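Local coordinates for heme-binding protein HutZ (Vibrio cholerae, PDB 3TGV), which binds heme and very probably degrades it oxidatively to biliverdin beta and delta, with release of the iron, at residues A[9-14]-A[40-45]; A[44-47]-A[51-54]. The protein carries 1 engineered substitution. One frame throughout, in Å; residues are numbered along the deposited sequence.

Contact 1. Residues A[9-14]-A[40-45]; sequences EFRQER and EGYFVL
R11, on helix 3-13, reaches out to the phenol of Y42 on strand 41-47, and this pair alone joins the two segments. The backbones stay far apart: the nearest CA atoms, those of R11 and Y42, are 11.2 Å from each other, and little surface is buried, 74 Å² over both sides.

The bridge is polar. R11 NH2 donates to Y42 OH over 3.1 Å, with an N-H...O angle of 151° and the oxygen close to the guanidinium plane. R11 NE adds a weak bond to the same oxygen at 3.5 Å, so the phenol oxygen sits at the NE-NH2 edge of the guanidinium. That plane is tilted 54° from the tyrosine ring, and the two side chains cross nearly at right angles. R11 is bent at its third torsion (chi3 93°), which swings the guanidinium out of line with the chain and turns this edge to the hydroxyl. The ring of Y42 meets that of F84, and its side chain touches M66 and Q37.

A salt bridge within 9-14 holds the R14 guanidinium at the helix end. R14 grips E13 side-on, NE to OE1 at 2.7 Å and NH2 to OE2 at 3.0 Å, while R14 NH1 holds I67 O and D69. Both carboxylate oxygens are thus engaged, which probably favours the ionised form.

Within the same segment, R14 CG packs 3.6 Å above the middle of the F10 ring.

The R11-Y42 and R14-I67 bonds tie the N-terminal helix and its end to the antiparallel sheet of the FMN-binding split barrel of the pyridoxamine 5'-phosphate oxidase family.

Contact 2. Residues A[44-47]-A[51-54]; sequences VLIS and RHAR
Between the end of strand 41-47 and the first turn of helix 51-58 the chain doubles back in three residues, bringing the CA atoms of S47 and A53 to 6.1 Å. No direct hydrogen bond joins the two segments. S47 O comes to 3.1 Å from A53 CB, a close approach of carbonyl to methyl, and lies near the edge of the H52 ring.

I46 carries most of the side-chain contact, its CB directed at the helix. CG1 stands between the backbone N and the carbonyl carbon (chi1 60°), and from there CD1 extends across one face of the H52 imidazole. This is a CH-pi contact, 3.9 Å from the ring centroid and 14° off the normal. The same methyl rests 3.5 Å from A53 CB, so it sits in the corner between the imidazole face and the alanine methyl, while I46 CB and CG2 line the CE1-NE2 side of the ring.

This is a strand-turn-helix connection in the FMN-binding split barrel: helix 51-58 packs beside the sheet and leads into strand 61-67. R51 extends from it to the second subunit, forming a salt bridge with D85 of that chain.

H52 is anchored chiefly by ND1, hydrogen-bonded to S31 OG on strand 28-38, which should help hold the ring in this rotation. At the ring edge, in plane, one water accepts from S47 N at 3.1 Å and has a weak link to H52 NE2 at 3.4 Å. S47 OG turns back to I49 N in the connecting loop, and R54 grips H48 O and I49 O there with NE and NH2.

The contacts lie about 16 Å apart, centre to centre, and both use strand 41-47, with V44 and L45 common to their segments. Along the chain, helix 3-13 comes first, then the shared strand, then helix 51-58. Held in the antiparallel sheet by 28-38 and 122-129, the strand takes helix 3-13 near its start, through one long polar reach, and helix 51-58 at its end, where the chain turns directly into it, so the sheet has a helix attached at each place. All four segments lie in the pyridoxamine 5'-phosphate oxidase family region. Each contact has an arginine near the second subunit, R14 in contact 1 and R51 in contact 2.

Contact 1. Residues A[9-14]-A[40-45]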
ATOM      1  N   GLU A   9      -5.903  -3.886  19.520  1.00 32.89           N
ATOM      2  CA  GLU A   9      -6.709  -2.712  19.208  1.00 35.16           C
ATOM      3  C   GLU A   9      -6.533  -2.266  17.754  1.00 32.54           C
ATOM      4  O   GLU A   9      -7.498  -1.896  17.092  1.00 30.98           O
ATOM      5  CB  GLU A   9      -6.384  -1.557  20.148  1.00 32.91           C
ATOM      6  CG  GLU A   9      -6.673  -1.847  21.627  1.00 49.53           C
ATOM      7  CD  GLU A   9      -8.119  -2.285  21.894  1.00 59.62           C
ATOM      8  OE1 GLU A   9      -8.488  -3.432  21.529  1.00 53.47           O
ATOM      9  OE2 GLU A   9      -8.882  -1.476  22.478  1.00 68.80           O
ATOM     10  N   PHE A  10      -5.295  -2.298  17.274  1.00 30.07           N
ATOM     11  CA  PHE A  10      -4.962  -1.872  15.912  1.00 28.86           C
ATOM     12  C   PHE A  10      -5.627  -2.778  14.889  1.00 28.17           C
ATOM     13  O   PHE A  10      -6.233  -2.300  13.938  1.00 30.03           O
ATOM     14  CB  PHE A  10      -3.437  -1.888  15.741  1.00 29.66           C
ATOM     15  CG  PHE A  10      -2.933  -1.323  14.428  1.00 25.80           C
ATOM     16  CD1 PHE A  10      -2.839   0.050  14.231  1.00 25.89           C
ATOM     17  CD2 PHE A  10      -2.486  -2.169  13.423  1.00 24.32           C
ATOM     18  CE1 PHE A  10      -2.331   0.574  13.053  1.00 24.18           C
ATOM     19  CE2 PHE A  10      -1.985  -1.654  12.228  1.00 23.40           C
ATOM     20  CZ  PHE A  10      -1.904  -0.280  12.046  1.00 25.10           C
ATOM     21  N   ARG A  11      -5.520  -4.089  15.084  1.00 28.55           N
ATOM     22  CA  ARG A  11      -6.099  -5.036  14.133  1.00 28.79           C
ATOM     23  C   ARG A  11      -7.608  -4.875  14.086  1.00 33.79           C
ATOM     24  O   ARG A  11      -8.220  -5.067  13.042  1.00 29.86           O
ATOM     25  CB  ARG A  11      -5.783  -6.482  14.507  1.00 31.29           C
ATOM     26  CG  ARG A  11      -4.339  -6.918  14.302  1.00 36.23           C
ATOM     27  CD  ARG A  11      -4.091  -8.257  15.016  1.00 35.56           C
ATOM     28  NE  ARG A  11      -4.309  -9.377  14.117  1.00 40.67           N
ATOM     29  CZ  ARG A  11      -4.583 -10.620  14.493  1.00 38.98           C
ATOM     30  NH1 ARG A  11      -4.707 -10.933  15.771  1.00 35.88           N
ATOM     31  NH2 ARG A  11      -4.772 -11.552  13.566  1.00 44.42           N
ATOM     32  N   GLN A  12      -8.204  -4.536  15.225  1.00 30.41           N
ATOM     33  CA  GLN A  12      -9.655  -4.363  15.310  1.00 34.67           C
ATOM     34  C   GLN A  12     -10.130  -3.051  14.690  1.00 30.40           C
ATOM     35  O   GLN A  12     -11.213  -2.986  14.106  1.00 36.18           O
ATOM     36  CB  GLN A  12     -10.117  -4.458  16.772  1.00 36.46           C
ATOM     37  CG  GLN A  12     -10.228  -5.884  17.275  1.00 39.88           C
ATOM     38  CD  GLN A  12     -10.540  -5.972  18.763  1.00 44.94           C
ATOM     39  OE1 GLN A  12     -10.490  -4.974  19.485  1.00 47.37           O
ATOM     40  NE2 GLN A  12     -10.863  -7.176  19.225  1.00 46.93           N
ATOM     41  N   GLU A  13      -9.324  -2.004  14.820  1.00 31.70           N
ATOM     42  CA  GLU A  13      -9.707  -0.693  14.310  1.00 34.30           C
ATOM     43  C   GLU A  13      -9.487  -0.578  12.803  1.00 35.32           C
ATOM     44  O   GLU A  13     -10.324  -0.030  12.089  1.00 36.29           O
ATOM     45  CB  GLU A  13      -8.937   0.414  15.042  1.00 34.27           C
ATOM     46  CG  GLU A  13      -9.334   1.841  14.639  1.00 41.65           C
ATOM     47  CD  GLU A  13      -8.621   2.337  13.382  1.00 46.12           C
ATOM     48  OE1 GLU A  13      -7.408   2.044  13.234  1.00 40.16           O
ATOM     49  OE2 GLU A  13      -9.275   3.023  12.551  1.00 44.42           O
ATOM     50  N   ARG A  14      -8.355  -1.081  12.316  1.00 28.31           N
ATOM     51  CA  ARG A  14      -8.044  -0.951  10.898  1.00 30.77           C
ATOM     52  C   ARG A  14      -8.998  -1.809  10.078  1.00 30.85           C
ATOM     53  O   ARG A  14      -9.244  -2.963  10.409  1.00 28.15           O
ATOM     54  CB  ARG A  14      -6.590  -1.330  10.630  1.00 28.19           C
ATOM     55  CG  ARG A  14      -5.578  -0.462  11.371  1.00 29.05           C
ATOM     56  CD  ARG A  14      -5.252   0.808  10.603  1.00 30.00           C
ATOM     57  NE  ARG A  14      -6.218   1.870  10.844  1.00 29.28           N
ATOM     58  CZ  ARG A  14      -6.427   2.898  10.029  1.00 35.28           C
ATOM     59  NH1 ARG A  14      -5.754   3.005   8.887  1.00 32.35           N
ATOM     60  NH2 ARG A  14      -7.332   3.813  10.347  1.00 39.90           N
ATOM     61  N   GLU A  40      -9.220 -18.756  10.156  1.00 40.16           N
ATOM     62  CA  GLU A  40      -8.899 -19.347   8.861  1.00 42.54           C
ATOM     63  C   GLU A  40      -7.973 -18.469   8.017  1.00 40.84           C
ATOM     64  O   GLU A  40      -7.441 -18.920   7.004  1.00 40.20           O
ATOM     65  CB  GLU A  40     -10.191 -19.598   8.075  1.00 46.41           C
ATOM     66  CG  GLU A  40     -11.336 -20.147   8.905  1.00 48.96           C
ATOM     67  CD  GLU A  40     -11.202 -21.637   9.160  1.00 57.96           C
ATOM     68  OE1 GLU A  40     -11.611 -22.432   8.284  1.00 61.88           O
ATOM     69  OE2 GLU A  40     -10.684 -22.012  10.235  1.00 61.01           O
ATOM     70  N   GLY A  41      -7.806 -17.211   8.422  1.00 38.57           N
ATOM     71  CA  GLY A  41      -6.913 -16.292   7.734  1.00 35.64           C
ATOM     72  C   GLY A  41      -7.524 -14.918   7.529  1.00 34.45           C
ATOM     73  O   GLY A  41      -8.520 -14.567   8.163  1.00 35.24           O
ATOM     74  N   TYR A  42      -6.923 -14.134   6.641  1.00 30.33           N
ATOM     75  CA  TYR A  42      -7.485 -12.841   6.274  1.00 31.04           C
ATOM     76  C   TYR A  42      -8.283 -12.981   4.979  1.00 29.99           C
ATOM     77  O   TYR A  42      -7.912 -13.749   4.096  1.00 32.90           O
ATOM     78  CB  TYR A  42      -6.381 -11.800   6.107  1.00 29.85           C
ATOM     79  CG  TYR A  42      -5.645 -11.441   7.388  1.00 32.02           C
ATOM     80  CD1 TYR A  42      -5.894 -10.239   8.039  1.00 31.04           C
ATOM     81  CD2 TYR A  42      -4.711 -12.299   7.938  1.00 28.88           C
ATOM     82  CE1 TYR A  42      -5.224  -9.894   9.203  1.00 33.02           C
ATOM     83  CE2 TYR A  42      -4.035 -11.966   9.112  1.00 33.83           C
ATOM     84  CZ  TYR A  42      -4.300 -10.764   9.738  1.00 35.60           C
ATOM     85  OH  TYR A  42      -3.631 -10.424  10.899  1.00 40.59           O
ATOM     86  N   PHE A  43      -9.378 -12.245   4.864  1.00 30.28           N
ATOM     87  CA  PHE A  43     -10.225 -12.367   3.684  1.00 33.29           C
ATOM     88  C   PHE A  43     -10.512 -11.026   3.038  1.00 29.74           C
ATOM     89  O   PHE A  43     -10.851 -10.058   3.717  1.00 31.85           O
ATOM     90  CB  PHE A  43     -11.534 -13.076   4.026  1.00 30.95           C
ATOM     91  CG  PHE A  43     -11.344 -14.495   4.478  1.00 35.84           C
ATOM     92  CD1 PHE A  43     -11.543 -15.550   3.597  1.00 36.21           C
ATOM     93  CD2 PHE A  43     -10.959 -14.774   5.785  1.00 33.58           C
ATOM     94  CE1 PHE A  43     -11.362 -16.859   4.017  1.00 39.79           C
ATOM     95  CE2 PHE A  43     -10.778 -16.072   6.206  1.00 34.10           C
ATOM     96  CZ  PHE A  43     -10.976 -17.117   5.326  1.00 36.50           C
ATOM     97  N   VAL A  44     -10.374 -10.981   1.719  1.00 27.86           N
ATOM     98  CA  VAL A  44     -10.768  -9.805   0.952  1.00 30.12           C
ATOM     99  C   VAL A  44     -11.743 -10.194  -0.150  1.00 33.39           C
ATOM    100  O   VAL A  44     -11.653 -11.288  -0.705  1.00 30.90           O
ATOM    101  CB  VAL A  44      -9.556  -9.110   0.323  1.00 31.65           C
ATOM    102  CG1 VAL A  44      -8.627  -8.579   1.422  1.00 27.65           C
ATOM    103  CG2 VAL A  44      -8.820 -10.070  -0.610  1.00 28.78           C
ATOM    104  N   LEU A  45     -12.667  -9.287  -0.453  1.00 32.29           N
ATOM    105  CA  LEU A  45     -13.690  -9.503  -1.474  1.00 31.94           C
ATOM    106  C   LEU A  45     -13.483  -8.481  -2.582  1.00 32.69           C
ATOM    107  O   LEU A  45     -13.859  -7.321  -2.438  1.00 30.56           O
ATOM    108  CB  LEU A  45     -15.087  -9.341  -0.872  1.00 33.05           C
ATOM    109  CG  LEU A  45     -16.287  -9.580  -1.802  1.00 34.69           C
ATOM    110  CD1 LEU A  45     -16.266 -11.002  -2.341  1.00 33.00           C
ATOM    111  CD2 LEU A  45     -17.602  -9.290  -1.098  1.00 34.35           C
TER

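Contact 2. Residues A[44-47]-A[51-54]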
ATOM      1  N   VAL A  44     -10.374 -10.981   1.719  1.00 27.86           N
ATOM      2  CA  VAL A  44     -10.768  -9.805   0.952  1.00 30.12           C
ATOM      3  C   VAL A  44     -11.743 -10.194  -0.150  1.00 33.39           C
ATOM      4  O   VAL A  44     -11.653 -11.288  -0.705  1.00 30.90           O
ATOM      5  CB  VAL A  44      -9.556  -9.110   0.323  1.00 31.65           C
ATOM      6  CG1 VAL A  44      -8.627  -8.579   1.422  1.00 27.65           C
ATOM      7  CG2 VAL A  44      -8.820 -10.070  -0.610  1.00 28.78           C
ATOM      8  N   LEU A  45     -12.667  -9.287  -0.453  1.00 32.29           N
ATOM      9  CA  LEU A  45     -13.690  -9.503  -1.474  1.00 31.94           C
ATOM     10  C   LEU A  45     -13.483  -8.481  -2.582  1.00 32.69           C
ATOM     11  O   LEU A  45     -13.859  -7.321  -2.438  1.00 30.56           O
ATOM     12  CB  LEU A  45     -15.087  -9.341  -0.872  1.00 33.05           C
ATOM     13  CG  LEU A  45     -16.287  -9.580  -1.802  1.00 34.69           C
ATOM     14  CD1 LEU A  45     -16.266 -11.002  -2.341  1.00 33.00           C
ATOM     15  CD2 LEU A  45     -17.602  -9.290  -1.098  1.00 34.35           C
ATOM     16  N   ILE A  46     -12.890  -8.920  -3.688  1.00 29.86           N
ATOM     17  CA  ILE A  46     -12.379  -8.002  -4.693  1.00 29.09           C
ATOM     18  C   ILE A  46     -12.828  -8.345  -6.124  1.00 34.62           C
ATOM     19  O   ILE A  46     -13.279  -9.458  -6.408  1.00 33.69           O
ATOM     20  CB  ILE A  46     -10.837  -7.925  -4.641  1.00 25.74           C
ATOM     21  CG1 ILE A  46     -10.231  -9.303  -4.898  1.00 29.37           C
ATOM     22  CG2 ILE A  46     -10.389  -7.373  -3.306  1.00 28.31           C
ATOM     23  CD1 ILE A  46      -8.711  -9.298  -5.048  1.00 31.38           C
ATOM     24  N   SER A  47     -12.671  -7.381  -7.020  1.00 31.65           N
ATOM     25  CA  SER A  47     -13.200  -7.493  -8.373  1.00 34.56           C
ATOM     26  C   SER A  47     -12.201  -8.061  -9.378  1.00 31.00           C
ATOM     27  O   SER A  47     -11.085  -7.566  -9.509  1.00 30.28           O
ATOM     28  CB  SER A  47     -13.705  -6.126  -8.840  1.00 34.74           C
ATOM     29  OG  SER A  47     -14.249  -6.189 -10.145  1.00 34.14           O
ATOM     30  N   ARG A  51      -6.657  -5.527 -11.384  1.00 26.57           N
ATOM     31  CA  ARG A  51      -5.457  -6.344 -11.498  1.00 29.95           C
ATOM     32  C   ARG A  51      -5.180  -7.233 -10.302  1.00 26.29           C
ATOM     33  O   ARG A  51      -4.712  -8.358 -10.471  1.00 26.29           O
ATOM     34  CB  ARG A  51      -4.234  -5.475 -11.715  1.00 30.72           C
ATOM     35  CG  ARG A  51      -4.196  -4.832 -13.050  1.00 31.03           C
ATOM     36  CD  ARG A  51      -2.837  -4.242 -13.342  1.00 34.54           C
ATOM     37  NE  ARG A  51      -2.948  -3.375 -14.504  1.00 37.91           N
ATOM     38  CZ  ARG A  51      -2.087  -2.416 -14.814  1.00 37.03           C
ATOM     39  NH1 ARG A  51      -1.027  -2.192 -14.044  1.00 30.51           N
ATOM     40  NH2 ARG A  51      -2.294  -1.682 -15.898  1.00 36.42           N
ATOM     41  N   HIS A  52      -5.424  -6.738  -9.093  1.00 24.62           N
ATOM     42  CA  HIS A  52      -5.003  -7.518  -7.924  1.00 27.47           C
ATOM     43  C   HIS A  52      -5.726  -8.870  -7.849  1.00 27.64           C
ATOM     44  O   HIS A  52      -5.155  -9.868  -7.412  1.00 28.66           O
ATOM     45  CB  HIS A  52      -5.141  -6.724  -6.610  1.00 26.00           C
ATOM     46  CG  HIS A  52      -6.510  -6.176  -6.368  1.00 29.10           C
ATOM     47  ND1 HIS A  52      -6.828  -5.433  -5.251  1.00 33.55           N
ATOM     48  CD2 HIS A  52      -7.649  -6.261  -7.097  1.00 28.42           C
ATOM     49  CE1 HIS A  52      -8.100  -5.075  -5.309  1.00 26.44           C
ATOM     50  NE2 HIS A  52      -8.619  -5.576  -6.416  1.00 29.99           N
ATOM     51  N   ALA A  53      -6.975  -8.901  -8.299  1.00 29.47           N
ATOM     52  CA  ALA A  53      -7.745 -10.141  -8.320  1.00 27.93           C
ATOM     53  C   ALA A  53      -7.247 -11.097  -9.404  1.00 29.32           C
ATOM     54  O   ALA A  53      -7.150 -12.301  -9.185  1.00 29.21           O
ATOM     55  CB  ALA A  53      -9.223  -9.841  -8.507  1.00 28.24           C
ATOM     56  N   ARG A  54      -6.934 -10.565 -10.578  1.00 29.22           N
ATOM     57  CA  ARG A  54      -6.375 -11.391 -11.636  1.00 28.08           C
ATOM     58  C   ARG A  54      -4.965 -11.863 -11.290  1.00 29.17           C
ATOM     59  O   ARG A  54      -4.558 -12.971 -11.646  1.00 28.51           O
ATOM     60  CB  ARG A  54      -6.380 -10.635 -12.961  1.00 28.03           C
ATOM     61  CG  ARG A  54      -7.755 -10.561 -13.622  1.00 29.50           C
ATOM     62  CD  ARG A  54      -7.706  -9.705 -14.877  1.00 31.08           C
ATOM     63  NE  ARG A  54      -7.849  -8.279 -14.596  1.00 29.31           N
ATOM     64  CZ  ARG A  54      -6.972  -7.348 -14.962  1.00 24.20           C
ATOM     65  NH1 ARG A  54      -5.878  -7.690 -15.632  1.00 30.41           N
ATOM     66  NH2 ARG A  54      -7.192  -6.072 -14.674  1.00 28.64           N
TER
HETATM   67  O   HOH W   1     -11.833  -4.545  -6.154  1.00 31.66           O